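Local coordinates for protein ketosynthase (PDB 6KXD) that probably catalyses chain elongation by decarboxylative condensation of an acyl chain with malonyl-ACP, as the ketosynthase of a highly reducing type II polyketide synthase, at residues Gly16-Ile21 against Cys56-Phe61; Gly195-Val200 against Glu233-Leu238; Gly280-Leu285 against Val317-Asp322; Pro272-Ile277 against Ser313-Asp318. All blocks are in the same frame, centred on the assembly; numbering follows the deposited sequence.

Interaction 1: Gly16-Ile21 against Cys56-Phe61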
loop_
_atom_site.group_PDB
_atom_site.type_symbol
_atom_site.label_atom_id
_atom_site.label_comp_id
_atom_site.label_asym_id
_atom_site.label_seq_id
_atom_site.Cartn_x
_atom_site.Cartn_y
_atom_site.Cartn_z
ATOM N N GLY A 16 2.055 -0.898 19.556
ATOM C CA GLY A 16 0.662 -0.955 19.769
ATOM C C GLY A 16 0.112 -2.201 19.117
ATOM O O GLY A 16 0.423 -2.448 17.962
ATOM N N VAL A 17 -0.747 -2.924 19.838
ATOM C CA VAL A 17 -1.235 -4.249 19.418
ATOM C C VAL A 17 -2.718 -4.399 19.756
ATOM O O VAL A 17 -3.106 -4.263 20.928
ATOM C CB VAL A 17 -0.446 -5.392 20.091
ATOM C CG1 VAL A 17 -1.002 -6.747 19.644
ATOM C CG2 VAL A 17 1.045 -5.305 19.854
ATOM N N ILE A 18 -3.500 -4.741 18.731
ATOM C CA ILE A 18 -4.840 -5.235 18.759
ATOM C C ILE A 18 -4.804 -6.587 18.066
ATOM O O ILE A 18 -4.647 -6.623 16.866
ATOM C CB ILE A 18 -5.825 -4.340 17.992
ATOM C CG1 ILE A 18 -5.902 -2.907 18.525
ATOM C CG2 ILE A 18 -7.185 -4.998 17.961
ATOM C CD1 ILE A 18 -6.789 -2.763 19.726
ATOM N N SER A 19 -4.965 -7.682 18.800
ATOM C CA SER A 19 -4.771 -8.991 18.179
ATOM C C SER A 19 -5.734 -9.993 18.798
ATOM O O SER A 19 -6.294 -9.756 19.882
ATOM C CB SER A 19 -3.336 -9.454 18.325
ATOM O OG SER A 19 -3.156 -10.210 19.510
ATOM N N SER A 20 -5.837 -11.125 18.103
ATOM C CA SER A 20 -6.681 -12.231 18.466
ATOM C C SER A 20 -6.154 -12.917 19.733
ATOM O O SER A 20 -6.905 -13.687 20.282
ATOM C CB SER A 20 -6.822 -13.203 17.309
ATOM O OG SER A 20 -5.566 -13.776 17.008
ATOM N N ILE A 21 -4.902 -12.649 20.159
ATOM C CA ILE A 21 -4.290 -13.261 21.334
ATOM C C ILE A 21 -3.929 -12.218 22.393
ATOM O O ILE A 21 -3.126 -12.516 23.318
ATOM C CB ILE A 21 -3.062 -14.123 20.979
ATOM C CG1 ILE A 21 -1.838 -13.303 20.554
ATOM C CG2 ILE A 21 -3.458 -15.158 19.939
ATOM C CD1 ILE A 21 -0.585 -14.106 20.397
ATOM N N CYS A 56 -9.775 -15.992 13.457
ATOM C CA CYS A 56 -9.060 -15.498 14.587
ATOM C C CYS A 56 -9.407 -14.029 14.774
ATOM O O CYS A 56 -8.562 -13.150 14.530
ATOM C CB CYS A 56 -7.555 -15.663 14.450
ATOM S SG CYS A 56 -7.044 -17.404 14.462
ATOM N N GLU A 57 -10.647 -13.791 15.194
ATOM C CA GLU A 57 -11.129 -12.454 15.425
ATOM C C GLU A 57 -10.517 -11.885 16.694
ATOM O O GLU A 57 -10.031 -12.606 17.591
ATOM C CB GLU A 57 -12.640 -12.406 15.567
ATOM C CG GLU A 57 -13.368 -12.469 14.263
ATOM C CD GLU A 57 -14.868 -12.454 14.442
ATOM O OE1 GLU A 57 -15.308 -12.271 15.601
ATOM O OE2 GLU A 57 -15.590 -12.598 13.441
ATOM N N VAL A 58 -10.521 -10.545 16.748
ATOM C CA VAL A 58 -10.281 -9.841 17.962
ATOM C C VAL A 58 -11.592 -9.931 18.736
ATOM O O VAL A 58 -12.662 -9.552 18.247
ATOM C CB VAL A 58 -9.825 -8.386 17.742
ATOM C CG1 VAL A 58 -9.858 -7.576 19.030
ATOM C CG2 VAL A 58 -8.424 -8.338 17.149
ATOM N N PRO A 59 -11.560 -10.515 19.942
ATOM C CA PRO A 59 -12.803 -10.903 20.620
ATOM C C PRO A 59 -13.634 -9.738 21.192
ATOM O O PRO A 59 -14.862 -9.699 20.974
ATOM C CB PRO A 59 -12.259 -11.845 21.711
ATOM C CG PRO A 59 -10.913 -11.308 22.040
ATOM C CD PRO A 59 -10.351 -10.862 20.703
ATOM N N ASP A 60 -12.970 -8.799 21.879
ATOM C CA ASP A 60 -13.674 -7.871 22.756
ATOM C C ASP A 60 -13.098 -6.458 22.609
ATOM O O ASP A 60 -12.749 -5.805 23.593
ATOM C CB ASP A 60 -13.640 -8.363 24.208
ATOM C CG ASP A 60 -14.664 -9.447 24.524
ATOM O OD1 ASP A 60 -15.811 -9.350 24.020
ATOM O OD2 ASP A 60 -14.310 -10.388 25.265
ATOM N N PHE A 61 -13.106 -5.968 21.368
ATOM C CA PHE A 61 -12.565 -4.686 21.021
ATOM C C PHE A 61 -13.463 -3.552 21.534
ATOM O O PHE A 61 -14.634 -3.482 21.202
ATOM C CB PHE A 61 -12.448 -4.588 19.498
ATOM C CG PHE A 61 -11.970 -3.253 19.005
ATOM C CD1 PHE A 61 -10.753 -2.749 19.431
ATOM C CD2 PHE A 61 -12.698 -2.554 18.056
ATOM C CE1 PHE A 61 -10.295 -1.526 18.961
ATOM C CE2 PHE A 61 -12.238 -1.332 17.598
ATOM C CZ PHE A 61 -11.037 -0.838 18.041
HETATM O O HOH W 1 -5.930 -12.830 14.185
#
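Ile18 overlaps Val58 with its CG2 methyl, 3.7 Å from Val58 CG2 and a little farther from Val58 CG1; the two side chains cross at about a right angle. Its other branch reaches in a different direction: CD1 of Ile18 comes to 3.8 Å from Phe61 CE1 and leans obliquely on the ring. Phe61 holds CG anti to its backbone N (chi1 176°), which brings the ring nearer to Ile18 than its CB direction alone would. Helix 77-93 adds to this apolar patch: Tyr81 touches Ile18 and Val58 and meets Phe61 edge-to-face. Farther along, Val58 CG2 also rests 3.6 Å from Ser19 C.

Polar atoms take over at Ser20. Its CB sits 3.3 Å from both Cys56 O and Glu57 O, and its CA gives a CH···O contact to Glu57 O. One water spans the gap, lying 3.0 Å from Ser20 OG and 2.7 Å from Cys56 O, to which it appears to donate. Arg40 of the same chain reaches Ser20 O and Glu57 O through NH1, tying both backbones to one cation. Ser19 OG accepts from Ile21 N in an ST turn and is also hydrogen-bonded to Gly22 O. Apolar overlap and weak CH···O contacts thus join the two segments directly, while the water and the shared arginine link their buried polar atoms.

Interaction 2: Gly195-Val200 against Glu233-Leu238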
loop_
_atom_site.group_PDB
_atom_site.type_symbol
_atom_site.label_atom_id
_atom_site.label_comp_id
_atom_site.label_asym_id
_atom_site.label_seq_id
_atom_site.Cartn_x
_atom_site.Cartn_y
_atom_site.Cartn_z
ATOM N N GLY A 195 2.927 0.050 10.505
ATOM C CA GLY A 195 2.454 -1.275 10.807
ATOM C C GLY A 195 1.489 -1.763 9.768
ATOM O O GLY A 195 1.676 -1.619 8.558
ATOM N N GLY A 196 0.425 -2.373 10.261
ATOM C CA GLY A 196 -0.583 -2.936 9.422
ATOM C C GLY A 196 -1.811 -3.245 10.229
ATOM O O GLY A 196 -1.744 -3.291 11.457
ATOM N N ALA A 197 -2.905 -3.370 9.510
ATOM C CA ALA A 197 -4.230 -3.485 10.066
ATOM C C ALA A 197 -5.113 -4.192 9.057
ATOM O O ALA A 197 -5.011 -3.921 7.868
ATOM C CB ALA A 197 -4.802 -2.119 10.329
ATOM N N ASP A 198 -5.994 -5.069 9.543
ATOM C CA ASP A 198 -7.013 -5.618 8.734
ATOM C C ASP A 198 -8.158 -6.105 9.623
ATOM O O ASP A 198 -7.989 -6.210 10.822
ATOM C CB ASP A 198 -6.503 -6.810 7.936
ATOM C CG ASP A 198 -6.777 -6.598 6.466
ATOM O OD1 ASP A 198 -7.982 -6.386 6.099
ATOM O OD2 ASP A 198 -5.777 -6.559 5.754
ATOM N N ALA A 199 -9.296 -6.363 9.001
ATOM C CA ALA A 199 -10.458 -6.805 9.709
ATOM C C ALA A 199 -11.007 -8.032 9.005
ATOM O O ALA A 199 -11.105 -8.058 7.789
ATOM C CB ALA A 199 -11.482 -5.712 9.757
ATOM N N VAL A 200 -11.450 -8.998 9.816
ATOM C CA VAL A 200 -12.087 -10.191 9.283
ATOM C C VAL A 200 -13.270 -9.790 8.406
ATOM O O VAL A 200 -14.072 -8.890 8.702
ATOM C CB VAL A 200 -12.456 -11.169 10.416
ATOM C CG1 VAL A 200 -13.526 -12.166 9.991
ATOM C CG2 VAL A 200 -11.215 -11.869 10.932
ATOM N N GLU A 233 -7.195 -10.923 11.907
ATOM C CA GLU A 233 -7.350 -9.528 11.856
ATOM C C GLU A 233 -6.597 -8.896 13.016
ATOM O O GLU A 233 -5.980 -9.560 13.838
ATOM C CB GLU A 233 -8.829 -9.164 11.913
ATOM C CG GLU A 233 -9.535 -9.640 13.194
ATOM C CD GLU A 233 -10.893 -9.024 13.413
ATOM O OE1 GLU A 233 -11.523 -8.575 12.435
ATOM O OE2 GLU A 233 -11.309 -8.975 14.584
ATOM N N GLY A 234 -6.649 -7.570 13.049
ATOM C CA GLY A 234 -6.008 -6.841 14.086
ATOM C C GLY A 234 -5.136 -5.741 13.532
ATOM O O GLY A 234 -5.235 -5.391 12.404
ATOM N N ALA A 235 -4.321 -5.162 14.398
ATOM C CA ALA A 235 -3.418 -4.120 13.983
ATOM C C ALA A 235 -2.174 -4.201 14.849
ATOM O O ALA A 235 -2.228 -4.467 16.069
ATOM C CB ALA A 235 -4.112 -2.791 14.107
ATOM N N GLY A 236 -1.031 -3.982 14.209
ATOM C CA GLY A 236 0.156 -3.702 14.898
ATOM C C GLY A 236 0.730 -2.414 14.400
ATOM O O GLY A 236 0.833 -2.222 13.185
ATOM N N ILE A 237 1.046 -1.533 15.342
ATOM C CA ILE A 237 1.695 -0.281 15.029
ATOM C C ILE A 237 2.971 -0.200 15.829
ATOM O O ILE A 237 2.963 -0.397 17.067
ATOM C CB ILE A 237 0.772 0.923 15.255
ATOM C CG1 ILE A 237 -0.499 0.825 14.409
ATOM C CG2 ILE A 237 1.512 2.208 14.968
ATOM C CD1 ILE A 237 -0.255 1.017 12.907
ATOM N N LEU A 238 4.045 0.140 15.117
ATOM C CA LEU A 238 5.337 0.302 15.688
ATOM C C LEU A 238 5.726 1.772 15.593
ATOM O O LEU A 238 5.550 2.399 14.548
ATOM C CB LEU A 238 6.348 -0.564 14.940
ATOM C CG LEU A 238 6.123 -2.072 15.034
ATOM C CD1 LEU A 238 5.126 -2.530 13.981
ATOM C CD2 LEU A 238 7.429 -2.826 14.874
#
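Gly196 and Gly236 face each other as an antiparallel hydrogen-bonded pair, Gly196 N to Gly236 O at 3.0 Å and Gly236 N to Gly196 O at 2.9 Å. A second pair of hydrogen bonds joins Asp198 and Gly234. Between them Ala197 and Ala235 form a non-hydrogen-bonded pair, with CB atoms 3.9 Å apart under helix 77-93. CH···O contacts supplement the ladder, the shortest from Gly195 CA to Gly236 O at 3.0 Å.

Just before strand 234-242, Glu233 takes over as acceptor for Val200, beyond the end of strand 191-198. Its CG stands between backbone N and carbonyl carbon (chi1 60°), and the extended remainder carries OE1 to Val200 N, 2.7 Å away on the anti lone pair. Val200 CG2 packs 3.6 Å from Glu233 CG, the side chains crossing at about a right angle. OE1 also forms a salt bridge with Arg44, while OE2 is bonded to Tyr81 OH and Val58 N, which probably compensates the buried carboxylate. Asp198 is similarly occupied: OD1 accepts from Ala199 N, and OD2 gathers the backbone N-H groups of Thr112, Asp113 and Gly339. Strand 234-242, antiparallel to both 191-198 and 10-19, belongs to the mixed sheet of the N-terminal half of the thiolase fold.

Interaction 3: Gly280-Leu285 against Val317-Asp322; sequences GIRLAL and VDVYGD
Val319 sits at the centre of this contact, touching Ile281, Arg282 and Leu285. CG1, held anti to the backbone N (chi1 165°), points between the two aliphatic residues, 3.8 Å from Ile281 CG2 and 4.1 Å from Leu285 CD1. CG2 takes the other side, 3.9 Å from Arg282 CG. Arg282 stretches fully extended from CG to NE toward the opposite helix and lays one guanidinium face over Val319 CA, which stands 3.6 Å above the plane near its rim. Arg282, itself exposed, flanks the apolar patch.

Tyr320 adds a second apolar surface. Its ring meets Ile281 CG2 obliquely, with CE2 at 4.0 Å, and its hydroxyl end reaches Leu285, OH lying 3.9 Å from CD2. That OH is bonded to Gln389 on strand 387-394, which helps to fix the ring, while Gln292 bonds to Val319 O and touches Arg282 and Tyr320. Behind the first shell, Ile281 and Leu285 also rest on strands 387-394 and 398-405, with Val401 and Ile403 beneath helix 274-288. Gly321 then leaves the helical conformation with positive phi, ending helix 306-320. Two neighbouring helices thus join side by side over one sheet, as in the C-terminal half of the thiolase fold.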
loop_
_atom_site.group_PDB
_atom_site.type_symbol
_atom_site.label_atom_id
_atom_site.label_comp_id
_atom_site.label_asym_id
_atom_site.label_seq_id
_atom_site.Cartn_x
_atom_site.Cartn_y
_atom_site.Cartn_z
ATOM N N GLY A 280 14.900 -11.876 -1.047
ATOM C CA GLY A 280 14.446 -10.957 -0.018
ATOM C C GLY A 280 15.220 -11.116 1.273
ATOM O O GLY A 280 15.674 -10.147 1.863
ATOM N N ILE A 281 15.412 -12.367 1.684
ATOM C CA ILE A 281 16.183 -12.635 2.908
ATOM C C ILE A 281 17.597 -12.080 2.714
ATOM O O ILE A 281 18.084 -11.352 3.559
ATOM C CB ILE A 281 16.152 -14.134 3.271
ATOM C CG1 ILE A 281 14.733 -14.597 3.573
ATOM C CG2 ILE A 281 17.083 -14.426 4.440
ATOM C CD1 ILE A 281 14.583 -16.096 3.731
ATOM N N ARG A 282 18.227 -12.390 1.572
ATOM C CA ARG A 282 19.606 -11.987 1.378
ATOM C C ARG A 282 19.710 -10.466 1.356
ATOM O O ARG A 282 20.656 -9.913 1.866
ATOM C CB ARG A 282 20.215 -12.558 0.095
ATOM C CG ARG A 282 20.351 -14.069 0.086
ATOM C CD ARG A 282 21.037 -14.569 -1.178
ATOM N NE ARG A 282 20.874 -16.007 -1.363
ATOM C CZ ARG A 282 21.680 -16.920 -0.855
ATOM N NH1 ARG A 282 22.645 -16.565 -0.022
ATOM N NH2 ARG A 282 21.534 -18.185 -1.199
ATOM N N LEU A 283 18.734 -9.793 0.732
ATOM C CA LEU A 283 18.739 -8.322 0.665
ATOM C C LEU A 283 18.638 -7.706 2.061
ATOM O O LEU A 283 19.331 -6.721 2.398
ATOM C CB LEU A 283 17.585 -7.877 -0.232
ATOM C CG LEU A 283 17.855 -8.015 -1.727
ATOM C CD1 LEU A 283 16.562 -7.888 -2.524
ATOM C CD2 LEU A 283 18.879 -6.985 -2.186
ATOM N N ALA A 284 17.796 -8.318 2.887
ATOM C CA ALA A 284 17.568 -7.890 4.212
ATOM C C ALA A 284 18.840 -8.041 5.058
ATOM O O ALA A 284 19.231 -7.132 5.817
ATOM C CB ALA A 284 16.420 -8.676 4.793
ATOM N N LEU A 285 19.501 -9.192 4.915
ATOM C CA LEU A 285 20.738 -9.403 5.672
ATOM C C LEU A 285 21.787 -8.373 5.231
ATOM O O LEU A 285 22.465 -7.796 6.046
ATOM C CB LEU A 285 21.196 -10.848 5.480
ATOM C CG LEU A 285 20.224 -11.939 5.925
ATOM C CD1 LEU A 285 20.744 -13.308 5.535
ATOM C CD2 LEU A 285 19.932 -11.888 7.407
ATOM N N VAL A 317 16.523 -22.535 3.744
ATOM C CA VAL A 317 17.623 -23.496 3.660
ATOM C C VAL A 317 18.588 -23.068 2.541
ATOM O O VAL A 317 19.806 -23.194 2.692
ATOM C CB VAL A 317 17.090 -24.931 3.478
ATOM C CG1 VAL A 317 18.217 -25.911 3.160
ATOM C CG2 VAL A 317 16.298 -25.403 4.684
ATOM N N ASP A 318 18.069 -22.518 1.430
ATOM C CA ASP A 318 18.940 -21.964 0.401
ATOM C C ASP A 318 19.878 -20.917 0.986
ATOM O O ASP A 318 21.055 -20.900 0.652
ATOM C CB ASP A 318 18.200 -21.267 -0.736
ATOM C CG ASP A 318 17.605 -22.207 -1.754
ATOM O OD1 ASP A 318 17.916 -23.415 -1.692
ATOM O OD2 ASP A 318 16.824 -21.711 -2.597
ATOM N N VAL A 319 19.347 -20.011 1.817
ATOM C CA VAL A 319 20.095 -18.900 2.241
ATOM C C VAL A 319 21.055 -19.292 3.373
ATOM O O VAL A 319 22.139 -18.750 3.483
ATOM C CB VAL A 319 19.172 -17.752 2.692
ATOM C CG1 VAL A 319 19.944 -16.711 3.472
ATOM C CG2 VAL A 319 18.447 -17.147 1.496
ATOM N N TYR A 320 20.601 -20.157 4.266
ATOM C CA TYR A 320 21.300 -20.386 5.514
ATOM C C TYR A 320 22.149 -21.651 5.446
ATOM O O TYR A 320 22.879 -21.908 6.374
ATOM C CB TYR A 320 20.316 -20.485 6.680
ATOM C CG TYR A 320 19.813 -19.139 7.125
ATOM C CD1 TYR A 320 20.491 -18.423 8.099
ATOM C CD2 TYR A 320 18.702 -18.550 6.539
ATOM C CE1 TYR A 320 20.065 -17.170 8.499
ATOM C CE2 TYR A 320 18.258 -17.303 6.939
ATOM C CZ TYR A 320 18.942 -16.609 7.916
ATOM O OH TYR A 320 18.539 -15.379 8.339
ATOM N N GLY A 321 22.015 -22.406 4.356
ATOM C CA GLY A 321 22.464 -23.791 4.328
ATOM C C GLY A 321 21.572 -24.673 5.185
ATOM O O GLY A 321 20.501 -24.257 5.672
ATOM N N ASP A 322 22.057 -25.889 5.430
ATOM C CA ASP A 322 21.236 -26.986 5.888
ATOM C C ASP A 322 21.129 -26.978 7.424
ATOM O O ASP A 322 20.359 -27.774 7.987
ATOM C CB ASP A 322 21.734 -28.273 5.221
ATOM C CG ASP A 322 21.611 -28.212 3.698
ATOM O OD1 ASP A 322 20.584 -27.716 3.208
ATOM O OD2 ASP A 322 22.542 -28.671 2.999
#

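Interaction 4: Pro272-Ile277 against Ser313-Asp318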
loop_
_atom_site.group_PDB
_atom_site.type_symbol
_atom_site.label_atom_id
_atom_site.label_comp_id
_atom_site.label_asym_id
_atom_site.label_seq_id
_atom_site.Cartn_x
_atom_site.Cartn_y
_atom_site.Cartn_z
ATOM N N PRO A 272 3.929 -18.725 -3.805
ATOM C CA PRO A 272 5.193 -18.210 -3.304
ATOM C C PRO A 272 6.293 -18.735 -4.226
ATOM O O PRO A 272 6.056 -19.687 -4.981
ATOM C CB PRO A 272 5.309 -18.818 -1.903
ATOM C CG PRO A 272 4.592 -20.125 -2.053
ATOM C CD PRO A 272 3.444 -19.868 -3.011
ATOM N N ASN A 273 7.443 -18.107 -4.137
ATOM C CA ASN A 273 8.550 -18.409 -5.004
ATOM C C ASN A 273 9.793 -18.545 -4.149
ATOM O O ASN A 273 10.165 -17.656 -3.405
ATOM C CB ASN A 273 8.735 -17.312 -6.039
ATOM C CG ASN A 273 9.774 -17.677 -7.078
ATOM O OD1 ASN A 273 10.968 -17.449 -6.865
ATOM N ND2 ASN A 273 9.309 -18.216 -8.183
ATOM N N ARG A 274 10.460 -19.697 -4.255
ATOM C CA ARG A 274 11.587 -19.959 -3.419
ATOM C C ARG A 274 12.709 -18.914 -3.624
ATOM O O ARG A 274 13.310 -18.398 -2.686
ATOM C CB ARG A 274 12.038 -21.387 -3.768
ATOM C CG ARG A 274 13.353 -21.825 -3.156
ATOM C CD ARG A 274 13.610 -23.203 -3.735
ATOM N NE ARG A 274 14.949 -23.647 -3.445
ATOM C CZ ARG A 274 15.388 -24.881 -3.668
ATOM N NH1 ARG A 274 14.602 -25.768 -4.261
ATOM N NH2 ARG A 274 16.601 -25.219 -3.278
ATOM N N ASP A 275 13.076 -18.696 -4.900
ATOM C CA ASP A 275 14.180 -17.771 -5.279
ATOM C C ASP A 275 13.846 -16.351 -4.800
ATOM O O ASP A 275 14.711 -15.629 -4.263
ATOM C CB ASP A 275 14.429 -17.817 -6.797
ATOM C CG ASP A 275 15.093 -19.108 -7.275
ATOM O OD1 ASP A 275 15.354 -20.013 -6.421
ATOM O OD2 ASP A 275 15.372 -19.199 -8.492
ATOM N N GLY A 276 12.573 -15.976 -4.986
ATOM C CA GLY A 276 12.086 -14.669 -4.587
ATOM C C GLY A 276 12.198 -14.452 -3.086
ATOM O O GLY A 276 12.732 -13.445 -2.598
ATOM N N ILE A 277 11.734 -15.424 -2.302
ATOM C CA ILE A 277 11.885 -15.320 -0.839
ATOM C C ILE A 277 13.378 -15.260 -0.473
ATOM O O ILE A 277 13.797 -14.467 0.355
ATOM C CB ILE A 277 11.170 -16.467 -0.116
ATOM C CG1 ILE A 277 9.681 -16.511 -0.467
ATOM C CG2 ILE A 277 11.395 -16.361 1.393
ATOM C CD1 ILE A 277 8.957 -17.671 0.118
ATOM N N SER A 313 10.488 -22.754 3.589
ATOM C CA SER A 313 11.507 -23.568 4.180
ATOM C C SER A 313 12.691 -23.716 3.206
ATOM O O SER A 313 13.831 -23.573 3.589
ATOM C CB SER A 313 10.945 -24.919 4.535
ATOM O OG SER A 313 11.973 -25.699 5.069
ATOM N N ALA A 314 12.361 -24.027 1.957
ATOM C CA ALA A 314 13.366 -24.243 0.928
ATOM C C ALA A 314 14.204 -22.972 0.769
ATOM O O ALA A 314 15.390 -23.050 0.584
ATOM C CB ALA A 314 12.710 -24.650 -0.369
ATOM N N ALA A 315 13.561 -21.788 0.849
ATOM C CA ALA A 315 14.258 -20.550 0.631
ATOM C C ALA A 315 15.206 -20.282 1.789
ATOM O O ALA A 315 16.327 -19.758 1.612
ATOM C CB ALA A 315 13.253 -19.426 0.463
ATOM N N ILE A 316 14.702 -20.564 2.995
ATOM C CA ILE A 316 15.459 -20.390 4.211
ATOM C C ILE A 316 16.719 -21.284 4.137
ATOM O O ILE A 316 17.826 -20.825 4.398
ATOM C CB ILE A 316 14.589 -20.667 5.458
ATOM C CG1 ILE A 316 13.592 -19.523 5.678
ATOM C CG2 ILE A 316 15.462 -20.864 6.695
ATOM C CD1 ILE A 316 12.463 -19.841 6.637
ATOM N N VAL A 317 16.523 -22.535 3.744
ATOM C CA VAL A 317 17.623 -23.496 3.660
ATOM C C VAL A 317 18.588 -23.068 2.541
ATOM O O VAL A 317 19.806 -23.194 2.692
ATOM C CB VAL A 317 17.090 -24.931 3.478
ATOM C CG1 VAL A 317 18.217 -25.911 3.160
ATOM C CG2 VAL A 317 16.298 -25.403 4.684
ATOM N N ASP A 318 18.069 -22.518 1.430
ATOM C CA ASP A 318 18.940 -21.964 0.401
ATOM C C ASP A 318 19.878 -20.917 0.986
ATOM O O ASP A 318 21.055 -20.900 0.652
ATOM C CB ASP A 318 18.200 -21.267 -0.736
ATOM C CG ASP A 318 17.605 -22.207 -1.754
ATOM O OD1 ASP A 318 17.916 -23.415 -1.692
ATOM O OD2 ASP A 318 16.824 -21.711 -2.597
#
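Arg274 and Ala315 bring their CA atoms to 4.9 Å, so the first turn of helix 274-288 lies close against the second half of helix 306-320. The small side chain of Ala315 is consistent with this close approach: its CB rests 3.3 Å from Arg274 O and 3.7 Å from Ile277 CB, with Ile277 CG2 touching the same methyl.

Beside this contact, Arg274 runs extended across the second helix, its CG anti to the backbone N (chi1 171°). CD passes 3.8 Å from Ala314 CB, and the same methyl lies over one face of the guanidinium. The edge of that group is given to Asp318 in a side-on, two-point salt bridge: NE donates to OD2 at 2.8 Å and NH2 to OD1 at 2.7 Å. Both carboxylate oxygens are met on their syn sides and the two planes are only 30° apart, although NE stands somewhat out of the carboxylate plane. Asp275 brings a second negative charge, its OD1 lying 4.4 Å from Asp318 OD2.

The start of the first helix is fixed separately. Asn273 occupies the N-cap, and its OD1 accepts from Gly276 N at 2.9 Å, on a lone pair in the carbonyl plane. Gly276 O in turn is bonded to Ser263. Two N-H groups clamp the carboxylate of Asp318, which restricts its rotation, and the arginine charge probably offsets the proximity of the two aspartates, so the exposed edge of this helix pair is held largely by the salt bridge, while on the buried side Ala315 packs on Ile277 and the Arg274 carbonyl.

How the interactions relate
The four contacts form two pairs. Interactions 1 and 2, with centres 9 Å apart, touch twice: in the sheet, where Gly16 N lies 2.7 Å from Ile237 O, and beside it, where loop residue Val58 has its N 2.8 Å from Glu233 OE2, so a single glutamate serves both. Interactions 3 and 4, with centres 8 Å apart, are successive parts of one interface between helices 274-288 and 306-320; they share Val317 and Asp318, and Ile281 CD1 meets Ile316 CG1 at 4.1 Å. The pairs lie far apart, interactions 1 and 3 with centres 32 Å apart on opposite sides of the chain's centre, in the two halves of the thiolase fold. No ligand takes part.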